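Long-range contacts in 5-formaminoimidazole-4-carboxamide-1-(beta)-D-ribofuranosyl 5'-monophosphate synthetase (Methanocaldococcus jannaschii, PDB 2R7L), which catalyses the ATP- and formate-dependent formylation of AICAR to FAICAR, a folate-independent step in the de novo synthesis of purines: residues I21-S26 with V90-F95; H27-I32 with V53-F58; D68-I73 with I96-L101. All blocks are in the same frame, centred on the assembly; numbering follows the deposited sequence.

Followed from the N terminus, the chain runs through strand 20-24 into helix 29-38, so interactions 1 and 2 begin back to back. Interaction 2 closes first: after strand 43-47, helix 53-57 returns to the start of helix 29-38. Residues 68-73 then open interaction 3, before 90-95 closes the 63-residue excursion of interaction 1 beside strand 20-24. Helix 93-99 carries on directly to close interaction 3. Interaction 2 thus lies wholly within the span of interaction 1, which crosses interaction 3, while 2 and 3 follow in series. Interactions 1 and 2 reach AICAR through Ser94 and His27, while interaction 3 packs the loop after strand 63-66 against helix 93-99.

Interaction 1 of 3, residues I21-S26 with V90-F95; sequences IATLGS and VPHGSF. With AMZ (aminoimidazole 4-carboxamide ribonucleotide), chain F.
Val90 and Ala22 are joined by a nearly linear backbone bond, with Val90 N giving to Ala22 O at 2.8 Å and 166°. One residue on, a side chain takes over. Thr23 holds OG1 anti to its own amide nitrogen (chi1 -156°), beside its carbonyl carbon, and from there OG1 donates to Val90 O at 2.6 Å in the plane of that carbonyl. The His92 side chain crosses that of Thr23 at about a right angle. Its NE2 gives a hydrogen bond to Leu24 O at 2.9 Å, and the acceptor lies close to the ring plane, while Ser26 O sits over one face of the ring. The three hydrogen bonds from Val90 N, Thr23 OG1 and His92 NE2 form the tight part of the contact. The remainder is looser, though equally buried: Leu24 CD2 rests 3.8 Å from Ser94 O, and Leu24 CB comes no nearer than 4.3 Å to Phe95 CD1. Toward the ligand, Ser26 OG donates to Ser94 OG at 3.2 Å, and Ser94 OG in turn donates to the AICAR phosphate oxygen OP1, at a modelled length too short to be trusted. Placing the phosphate at the start of helix 93-99, just after parallel strand 87-89, is consistent with a Rossmann-like domain. Strand 20-24 pairs with strand 43-47 on its other flank, helix 29-38 packs on Thr23 and Val90, and helix 339-353 reaches Ile21 and Val90.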
loop_
_atom_site.group_PDB
_atom_site.type_symbol
_atom_site.label_atom_id
_atom_site.label_comp_id
_atom_site.label_asym_id
_atom_site.label_seq_id
_atom_site.Cartn_x
_atom_site.Cartn_y
_atom_site.Cartn_z
ATOM N N ILE A 21 -2.687 -0.646 24.889
ATOM C CA ILE A 21 -2.026 0.642 25.060
ATOM C C ILE A 21 -3.065 1.657 25.467
ATOM O O ILE A 21 -4.105 1.787 24.816
ATOM C CB ILE A 21 -1.295 1.088 23.780
ATOM C CG1 ILE A 21 -0.042 0.233 23.585
ATOM C CG2 ILE A 21 -0.933 2.581 23.855
ATOM C CD1 ILE A 21 0.681 0.473 22.283
ATOM N N ALA A 22 -2.804 2.347 26.573
ATOM C CA ALA A 22 -3.736 3.348 27.069
ATOM C C ALA A 22 -3.100 4.741 27.193
ATOM O O ALA A 22 -1.879 4.886 27.330
ATOM C CB ALA A 22 -4.325 2.909 28.404
ATOM N N THR A 23 -3.950 5.757 27.147
ATOM C CA THR A 23 -3.524 7.131 27.321
ATOM C C THR A 23 -4.772 7.964 27.559
ATOM O O THR A 23 -5.889 7.494 27.342
ATOM C CB THR A 23 -2.756 7.652 26.079
ATOM O OG1 THR A 23 -1.887 8.728 26.457
ATOM C CG2 THR A 23 -3.717 8.115 25.003
ATOM N N LEU A 24 -4.585 9.194 28.028
ATOM C CA LEU A 24 -5.707 10.106 28.233
ATOM C C LEU A 24 -6.067 10.772 26.915
ATOM O O LEU A 24 -5.189 11.140 26.139
ATOM C CB LEU A 24 -5.365 11.158 29.305
ATOM C CG LEU A 24 -6.264 12.393 29.416
ATOM C CD1 LEU A 24 -7.634 12.019 29.942
ATOM C CD2 LEU A 24 -5.627 13.459 30.302
ATOM N N GLY A 25 -7.361 10.943 26.676
ATOM C CA GLY A 25 -7.845 11.488 25.422
ATOM C C GLY A 25 -7.615 12.982 25.257
ATOM O O GLY A 25 -8.543 13.777 25.380
ATOM N N SER A 26 -6.377 13.354 24.944
ATOM C CA SER A 26 -6.013 14.749 24.743
ATOM C C SER A 26 -4.561 14.838 24.315
ATOM O O SER A 26 -3.865 13.826 24.248
ATOM C CB SER A 26 -6.194 15.542 26.045
ATOM O OG SER A 26 -6.003 16.927 25.811
ATOM N N VAL A 90 0.791 5.372 27.914
ATOM C CA VAL A 90 1.717 6.285 27.239
ATOM C C VAL A 90 1.475 7.704 27.763
ATOM O O VAL A 90 0.397 8.274 27.574
ATOM C CB VAL A 90 1.574 6.226 25.698
ATOM C CG1 VAL A 90 2.457 7.275 25.025
ATOM C CG2 VAL A 90 1.934 4.829 25.191
ATOM N N PRO A 91 2.471 8.263 28.458
ATOM C CA PRO A 91 2.291 9.554 29.102
ATOM C C PRO A 91 2.444 10.718 28.128
ATOM O O PRO A 91 3.187 10.625 27.142
ATOM C CB PRO A 91 3.421 9.579 30.129
ATOM C CG PRO A 91 4.508 8.803 29.480
ATOM C CD PRO A 91 3.823 7.718 28.681
ATOM N N HIS A 92 1.734 11.800 28.410
ATOM C CA HIS A 92 1.871 13.030 27.650
ATOM C C HIS A 92 1.495 14.266 28.481
ATOM O O HIS A 92 1.008 14.149 29.611
ATOM C CB HIS A 92 1.047 12.961 26.364
ATOM C CG HIS A 92 -0.417 12.746 26.585
ATOM N ND1 HIS A 92 -1.179 13.571 27.381
ATOM C CD2 HIS A 92 -1.268 11.825 26.076
ATOM C CE1 HIS A 92 -2.434 13.161 27.367
ATOM N NE2 HIS A 92 -2.515 12.100 26.584
ATOM N N GLY A 93 1.718 15.442 27.897
ATOM C CA GLY A 93 1.483 16.724 28.563
ATOM C C GLY A 93 0.224 16.829 29.400
ATOM O O GLY A 93 0.298 17.117 30.596
ATOM N N SER A 94 -0.927 16.604 28.773
ATOM C CA SER A 94 -2.214 16.727 29.450
ATOM C C SER A 94 -2.385 15.691 30.545
ATOM O O SER A 94 -3.077 15.941 31.532
ATOM C CB SER A 94 -3.373 16.583 28.464
ATOM O OG SER A 94 -3.393 17.640 27.532
ATOM N N PHE A 95 -1.777 14.523 30.357
ATOM C CA PHE A 95 -1.903 13.446 31.323
ATOM C C PHE A 95 -1.150 13.777 32.602
ATOM O O PHE A 95 -1.689 13.647 33.701
ATOM C CB PHE A 95 -1.390 12.124 30.756
ATOM C CG PHE A 95 -1.236 11.052 31.794
ATOM C CD1 PHE A 95 -2.355 10.438 32.343
ATOM C CD2 PHE A 95 0.019 10.673 32.239
ATOM C CE1 PHE A 95 -2.225 9.462 33.307
ATOM C CE2 PHE A 95 0.160 9.700 33.206
ATOM C CZ PHE A 95 -0.963 9.091 33.740
HETATM O O5 AMZ F . 0.294 21.475 19.764
HETATM C C6 AMZ F . 1.172 21.690 20.603
HETATM N N2 AMZ F . 2.416 22.060 20.310
HETATM C C3A AMZ F . 0.875 21.555 22.087
HETATM C C7A AMZ F . 1.715 21.876 23.138
HETATM N N3 AMZ F . 2.956 22.361 23.068
HETATM N N1 AMZ F . -0.271 21.118 22.594
HETATM C C5 AMZ F . -0.150 21.155 23.928
HETATM N N AMZ F . 1.061 21.619 24.256
HETATM C C1 AMZ F . 1.586 21.797 25.632
HETATM C C2 AMZ F . 1.248 23.166 26.223
HETATM C C3 AMZ F . 0.070 22.879 27.135
HETATM O O2 AMZ F . 0.153 23.713 28.289
HETATM O O1 AMZ F . 2.374 23.596 26.998
HETATM O O AMZ F . 0.892 20.808 26.410
HETATM C C AMZ F . 0.324 21.437 27.564
HETATM C C4 AMZ F . -0.987 20.687 27.873
HETATM O O3 AMZ F . -1.855 20.730 26.745
HETATM P P AMZ F . -3.397 21.011 26.953
HETATM O OP1 AMZ F . -4.128 19.952 27.696
HETATM O O4 AMZ F . -3.526 22.419 27.718
HETATM O OP2 AMZ F . -4.043 21.236 25.484
#

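Interaction 2 of 3, residues H27-I32 with V53-F58. With AMZ (aminoimidazole 4-carboxamide ribonucleotide), chain F; SO4 (sulfate ion), chain B.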
loop_
_atom_site.group_PDB
_atom_site.type_symbol
_atom_site.label_atom_id
_atom_site.label_comp_id
_atom_site.label_asym_id
_atom_site.label_seq_id
_atom_site.Cartn_x
_atom_site.Cartn_y
_atom_site.Cartn_z
ATOM N N HIS A 27 -4.110 16.065 24.052
ATOM C CA HIS A 27 -2.699 16.362 23.791
ATOM C C HIS A 27 -2.178 15.778 22.477
ATOM O O HIS A 27 -2.051 16.492 21.487
ATOM C CB HIS A 27 -1.816 15.904 24.948
ATOM C CG HIS A 27 -0.427 16.455 24.894
ATOM N ND1 HIS A 27 0.650 15.714 24.461
ATOM C CD2 HIS A 27 0.060 17.680 25.209
ATOM C CE1 HIS A 27 1.743 16.454 24.517
ATOM N NE2 HIS A 27 1.412 17.652 24.966
ATOM N N THR A 28 -1.866 14.481 22.490
ATOM C CA THR A 28 -1.342 13.781 21.320
ATOM C C THR A 28 -1.966 12.390 21.174
ATOM O O THR A 28 -1.467 11.554 20.427
ATOM C CB THR A 28 0.187 13.617 21.414
ATOM O OG1 THR A 28 0.550 13.259 22.757
ATOM C CG2 THR A 28 0.902 14.917 21.028
ATOM N N SER A 29 -3.063 12.144 21.883
ATOM C CA SER A 29 -3.619 10.798 21.964
ATOM C C SER A 29 -4.074 10.243 20.609
ATOM O O SER A 29 -3.981 9.042 20.365
ATOM C CB SER A 29 -4.766 10.747 22.968
ATOM O OG SER A 29 -5.885 11.453 22.469
ATOM N N LEU A 30 -4.554 11.113 19.727
ATOM C CA LEU A 30 -5.077 10.655 18.433
ATOM C C LEU A 30 -4.110 9.760 17.667
ATOM O O LEU A 30 -4.521 8.731 17.143
ATOM C CB LEU A 30 -5.532 11.820 17.561
ATOM C CG LEU A 30 -6.888 12.412 17.954
ATOM C CD1 LEU A 30 -7.225 13.615 17.089
ATOM C CD2 LEU A 30 -7.967 11.366 17.864
ATOM N N HIS A 31 -2.836 10.134 17.603
ATOM C CA HIS A 31 -1.865 9.301 16.904
ATOM C C HIS A 31 -1.197 8.289 17.822
ATOM O O HIS A 31 -0.656 7.288 17.360
ATOM C CB HIS A 31 -0.840 10.126 16.113
ATOM C CG HIS A 31 0.010 11.030 16.952
ATOM N ND1 HIS A 31 1.161 10.604 17.576
ATOM C CD2 HIS A 31 -0.109 12.348 17.241
ATOM C CE1 HIS A 31 1.705 11.612 18.231
ATOM N NE2 HIS A 31 0.960 12.685 18.034
ATOM N N ILE A 32 -1.244 8.540 19.126
ATOM C CA ILE A 32 -0.831 7.533 20.086
ATOM C C ILE A 32 -1.749 6.319 19.973
ATOM O O ILE A 32 -1.288 5.175 19.986
ATOM C CB ILE A 32 -0.874 8.058 21.540
ATOM C CG1 ILE A 32 0.318 8.973 21.817
ATOM C CG2 ILE A 32 -0.876 6.893 22.531
ATOM C CD1 ILE A 32 0.207 9.755 23.139
ATOM N N VAL A 53 -16.062 13.070 21.652
ATOM C CA VAL A 53 -16.419 13.040 20.234
ATOM C C VAL A 53 -15.262 12.793 19.253
ATOM O O VAL A 53 -15.406 11.996 18.329
ATOM C CB VAL A 53 -17.191 14.306 19.815
ATOM C CG1 VAL A 53 -17.360 14.352 18.305
ATOM C CG2 VAL A 53 -18.544 14.335 20.492
ATOM N N PRO A 54 -14.118 13.474 19.438
ATOM C CA PRO A 54 -13.034 13.289 18.470
ATOM C C PRO A 54 -12.534 11.846 18.440
ATOM O O PRO A 54 -12.187 11.326 17.380
ATOM C CB PRO A 54 -11.927 14.213 19.002
ATOM C CG PRO A 54 -12.631 15.199 19.886
ATOM C CD PRO A 54 -13.747 14.423 20.503
ATOM N N TYR A 55 -12.508 11.215 19.608
ATOM C CA TYR A 55 -12.011 9.852 19.770
ATOM C C TYR A 55 -13.022 8.818 19.301
ATOM O O TYR A 55 -12.655 7.704 18.929
ATOM C CB TYR A 55 -11.592 9.644 21.228
ATOM C CG TYR A 55 -10.658 10.756 21.592
ATOM C CD1 TYR A 55 -9.331 10.706 21.199
ATOM C CD2 TYR A 55 -11.117 11.910 22.228
ATOM C CE1 TYR A 55 -8.472 11.737 21.466
ATOM C CE2 TYR A 55 -10.251 12.958 22.501
ATOM C CZ TYR A 55 -8.928 12.860 22.115
ATOM O OH TYR A 55 -8.036 13.880 22.360
ATOM N N LYS A 56 -14.290 9.213 19.284
ATOM C CA LYS A 56 -15.347 8.346 18.804
ATOM C C LYS A 56 -15.446 8.414 17.292
ATOM O O LYS A 56 -15.544 7.388 16.621
ATOM C CB LYS A 56 -16.679 8.707 19.454
ATOM C CG LYS A 56 -16.712 8.398 20.945
ATOM C CD LYS A 56 -18.117 8.460 21.503
ATOM C CE LYS A 56 -18.755 9.800 21.227
ATOM N NZ LYS A 56 -20.130 9.873 21.795
ATOM N N ARG A 57 -15.403 9.622 16.749
ATOM C CA ARG A 57 -15.578 9.796 15.312
ATOM C C ARG A 57 -14.330 9.432 14.516
ATOM O O ARG A 57 -14.414 9.076 13.341
ATOM C CB ARG A 57 -16.053 11.213 14.990
ATOM C CG ARG A 57 -17.303 11.583 15.760
ATOM C CD ARG A 57 -18.212 12.509 14.987
ATOM N NE ARG A 57 -19.324 12.922 15.832
ATOM C CZ ARG A 57 -19.935 14.099 15.752
ATOM N NH1 ARG A 57 -19.545 14.994 14.854
ATOM N NH2 ARG A 57 -20.936 14.382 16.578
ATOM N N PHE A 58 -13.170 9.520 15.146
ATOM C CA PHE A 58 -11.947 9.100 14.472
ATOM C C PHE A 58 -11.721 7.590 14.644
ATOM O O PHE A 58 -10.833 7.023 14.017
ATOM C CB PHE A 58 -10.739 9.923 14.935
ATOM C CG PHE A 58 -10.604 11.266 14.241
ATOM C CD1 PHE A 58 -10.534 11.345 12.854
ATOM C CD2 PHE A 58 -10.523 12.443 14.974
ATOM C CE1 PHE A 58 -10.399 12.569 12.213
ATOM C CE2 PHE A 58 -10.383 13.679 14.333
ATOM C CZ PHE A 58 -10.318 13.739 12.953
HETATM O O5 AMZ F . 0.294 21.475 19.764
HETATM C C6 AMZ F . 1.172 21.690 20.603
HETATM N N2 AMZ F . 2.416 22.060 20.310
HETATM C C3A AMZ F . 0.875 21.555 22.087
HETATM C C7A AMZ F . 1.715 21.876 23.138
HETATM N N3 AMZ F . 2.956 22.361 23.068
HETATM N N1 AMZ F . -0.271 21.118 22.594
HETATM C C5 AMZ F . -0.150 21.155 23.928
HETATM N N AMZ F . 1.061 21.619 24.256
HETATM C C1 AMZ F . 1.586 21.797 25.632
HETATM C C2 AMZ F . 1.248 23.166 26.223
HETATM C C3 AMZ F . 0.070 22.879 27.135
HETATM O O2 AMZ F . 0.153 23.713 28.289
HETATM O O1 AMZ F . 2.374 23.596 26.998
HETATM O O AMZ F . 0.892 20.808 26.410
HETATM C C AMZ F . 0.324 21.437 27.564
HETATM C C4 AMZ F . -0.987 20.687 27.873
HETATM O O3 AMZ F . -1.855 20.730 26.745
HETATM P P AMZ F . -3.397 21.011 26.953
HETATM O OP1 AMZ F . -4.128 19.952 27.696
HETATM O O4 AMZ F . -3.526 22.419 27.718
HETATM O OP2 AMZ F . -4.043 21.236 25.484
HETATM S S SO4 B . -21.103 11.163 18.414
HETATM O O1 SO4 B . -19.647 11.259 18.460
HETATM O O2 SO4 B . -21.691 12.390 18.952
HETATM O O3 SO4 B . -21.530 10.973 17.029
HETATM O O4 SO4 B . -21.537 10.025 19.223
#
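Leu30 and Tyr55 mark the closest backbone approach of helices 29-38 and 53-57, their CA atoms 7.1 Å apart. The space between is filled from one side by Leu30, whose CD2 methyl lies 3.7 Å from Tyr55 CE1 and 4.0 Å from Phe58 CD2, its side chain crossing both aromatic ones at about a right angle. The polar ends look outward to another chain: Ser29 OG and Tyr55 OH both hydrogen-bond to OE2 of Glu265 of the second subunit, and Leu30 N, in the first turn of its helix, holds OE1 of the same carboxylate. A sulfate, probably from the crystallisation liquor, accepts hydrogen bonds from Arg57 NE (O1, 3.1 Å), Arg57 NH2 (O2, a straight 172°) and Lys56 NZ (O4, 2.9 Å). Arg57 NH2 also forms a salt bridge with Asp276 of the second subunit, while Val53 CG1 covers one face of the guanidinium. A leucine in place of Arg57 would probably leave that aspartate without its charged mate and weaken the hold on the sulfate. The loop from strand 20-24 into helix 29-38, part of a parallel-sheet domain consistent with a Rossmann-like fold, brings the ring edge of His27 to the ribose oxygen O of AICAR.

Interaction 3 of 3, residues D68-I73 with I96-L101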
loop_
_atom_site.group_PDB
_atom_site.type_symbol
_atom_site.label_atom_id
_atom_site.label_comp_id
_atom_site.label_asym_id
_atom_site.label_seq_id
_atom_site.Cartn_x
_atom_site.Cartn_y
_atom_site.Cartn_z
ATOM N N ASP A 68 -15.387 11.513 35.623
ATOM C CA ASP A 68 -16.212 12.698 35.851
ATOM C C ASP A 68 -15.474 13.960 35.417
ATOM O O ASP A 68 -16.047 14.845 34.780
ATOM C CB ASP A 68 -16.622 12.794 37.322
ATOM C CG ASP A 68 -17.790 11.883 37.659
ATOM O OD1 ASP A 68 -17.763 11.262 38.745
ATOM O OD2 ASP A 68 -18.729 11.783 36.837
ATOM N N ASN A 69 -14.194 14.016 35.770
ATOM C CA ASN A 69 -13.288 15.083 35.371
ATOM C C ASN A 69 -11.919 14.450 35.215
ATOM O O ASN A 69 -11.600 13.496 35.930
ATOM C CB ASN A 69 -13.227 16.173 36.450
ATOM C CG ASN A 69 -14.532 16.941 36.583
ATOM O OD1 ASN A 69 -14.875 17.763 35.731
ATOM N ND2 ASN A 69 -15.267 16.679 37.663
ATOM N N PHE A 70 -11.105 14.973 34.299
ATOM C CA PHE A 70 -9.809 14.356 34.018
ATOM C C PHE A 70 -8.936 14.279 35.260
ATOM O O PHE A 70 -7.932 13.566 35.283
ATOM C CB PHE A 70 -9.057 15.082 32.895
ATOM C CG PHE A 70 -9.587 14.799 31.513
ATOM C CD1 PHE A 70 -9.156 15.547 30.429
ATOM C CD2 PHE A 70 -10.529 13.803 31.298
ATOM C CE1 PHE A 70 -9.640 15.297 29.155
ATOM C CE2 PHE A 70 -11.017 13.550 30.023
ATOM C CZ PHE A 70 -10.573 14.298 28.953
ATOM N N SER A 71 -9.314 15.017 36.296
ATOM C CA SER A 71 -8.550 14.996 37.533
ATOM C C SER A 71 -8.662 13.632 38.218
ATOM O O SER A 71 -7.781 13.241 38.984
ATOM C CB SER A 71 -9.015 16.111 38.466
ATOM O OG SER A 71 -7.958 16.506 39.321
ATOM N N ASP A 72 -9.736 12.907 37.915
ATOM C CA ASP A 72 -10.011 11.613 38.542
ATOM C C ASP A 72 -9.051 10.499 38.127
ATOM O O ASP A 72 -8.986 9.460 38.782
ATOM C CB ASP A 72 -11.449 11.180 38.259
ATOM C CG ASP A 72 -12.463 12.132 38.843
ATOM O OD1 ASP A 72 -12.155 12.770 39.870
ATOM O OD2 ASP A 72 -13.571 12.245 38.280
ATOM N N ILE A 73 -8.305 10.716 37.049
ATOM C CA ILE A 73 -7.443 9.669 36.503
ATOM C C ILE A 73 -6.345 9.228 37.469
ATOM O O ILE A 73 -5.642 8.244 37.221
ATOM C CB ILE A 73 -6.836 10.083 35.150
ATOM C CG1 ILE A 73 -5.725 11.114 35.345
ATOM C CG2 ILE A 73 -7.923 10.625 34.246
ATOM C CD1 ILE A 73 -5.169 11.666 34.044
ATOM N N ILE A 96 0.103 14.188 32.450
ATOM C CA ILE A 96 0.920 14.566 33.590
ATOM C C ILE A 96 0.276 15.723 34.356
ATOM O O ILE A 96 0.284 15.743 35.587
ATOM C CB ILE A 96 2.345 14.916 33.148
ATOM C CG1 ILE A 96 2.971 13.711 32.446
ATOM C CG2 ILE A 96 3.188 15.334 34.341
ATOM C CD1 ILE A 96 4.300 14.000 31.775
ATOM N N ALA A 97 -0.317 16.661 33.624
ATOM C CA ALA A 97 -0.978 17.809 34.235
ATOM C C ALA A 97 -2.231 17.423 35.011
ATOM O O ALA A 97 -2.375 17.785 36.177
ATOM C CB ALA A 97 -1.309 18.864 33.186
ATOM N N TYR A 98 -3.142 16.703 34.360
ATOM C CA TYR A 98 -4.421 16.350 34.976
ATOM C C TYR A 98 -4.265 15.332 36.104
ATOM O O TYR A 98 -5.037 15.330 37.064
ATOM C CB TYR A 98 -5.388 15.802 33.933
ATOM C CG TYR A 98 -6.169 16.844 33.165
ATOM C CD1 TYR A 98 -6.000 16.994 31.792
ATOM C CD2 TYR A 98 -7.095 17.657 33.802
ATOM C CE1 TYR A 98 -6.723 17.931 31.080
ATOM C CE2 TYR A 98 -7.824 18.598 33.097
ATOM C CZ TYR A 98 -7.631 18.730 31.735
ATOM O OH TYR A 98 -8.350 19.662 31.026
ATOM N N CYS A 99 -3.274 14.460 35.977
ATOM C CA CYS A 99 -3.016 13.445 36.988
ATOM C C CYS A 99 -2.273 14.061 38.170
ATOM O O CYS A 99 -2.585 13.781 39.326
ATOM C CB CYS A 99 -2.195 12.299 36.383
ATOM S SG CYS A 99 -1.845 10.908 37.488
ATOM N N GLY A 100 -1.295 14.905 37.855
ATOM C CA GLY A 100 -0.439 15.525 38.848
ATOM C C GLY A 100 0.918 14.867 38.839
ATOM O O GLY A 100 1.032 13.674 39.096
ATOM N N LEU A 101 1.953 15.639 38.541
ATOM C CA LEU A 101 3.303 15.091 38.419
ATOM C C LEU A 101 3.772 14.357 39.677
ATOM O O LEU A 101 4.575 13.423 39.600
ATOM C CB LEU A 101 4.299 16.188 38.038
ATOM C CG LEU A 101 5.764 15.755 37.984
ATOM C CD1 LEU A 101 5.984 14.656 36.942
ATOM C CD2 LEU A 101 6.665 16.945 37.709
#
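Phe70 and Tyr98 meet because each sends CG away from its own carbonyl carbon and beside its amide nitrogen (chi1 of Phe70 -76°), which lays the face of the Tyr98 ring against Phe70 CB and brings the Phe70 ring edge alongside. Phe70 CB stands over a face of the Tyr98 ring, 3.5 Å from its centroid, in a CH-pi contact. The Phe70 ring follows with its edge, CD1 coming to 3.5 Å from Tyr98 CE1. The result is a T-shaped pair with centroids 5.0 Å apart and planes at 87°. Tyr98 OH is hydrogen-bonded to Arg51 NH1, which fixes the far end of the ring that Phe70 meets.

In the Rossmann-like domain, this joins the short 3-10 segment 70-73, in the loop between strand 63-66 and helix 76-84, to the helix 93-99 that carries Ser94 of the AICAR site. Within the turn, Asp72 N hydrogen-bonds to Asn69 O, and Asn69 N donates a hydrogen bond to Asp72 OD2 from above the carboxylate plane at 3.1 Å.

Beyond the rings, the backbones touch through a CA-H...O contact, Ser71 CA directing its hydrogen almost straight at Tyr98 O, 3.6 Å away. Ile73 places CG1 between its amide nitrogen and carbonyl carbon (chi1 74°), carrying CD1 to 3.8 Å from Cys99 CB and 4.1 Å from Tyr98 CB. Leu24, from strand 20-24, packs against both Phe70 and Tyr98.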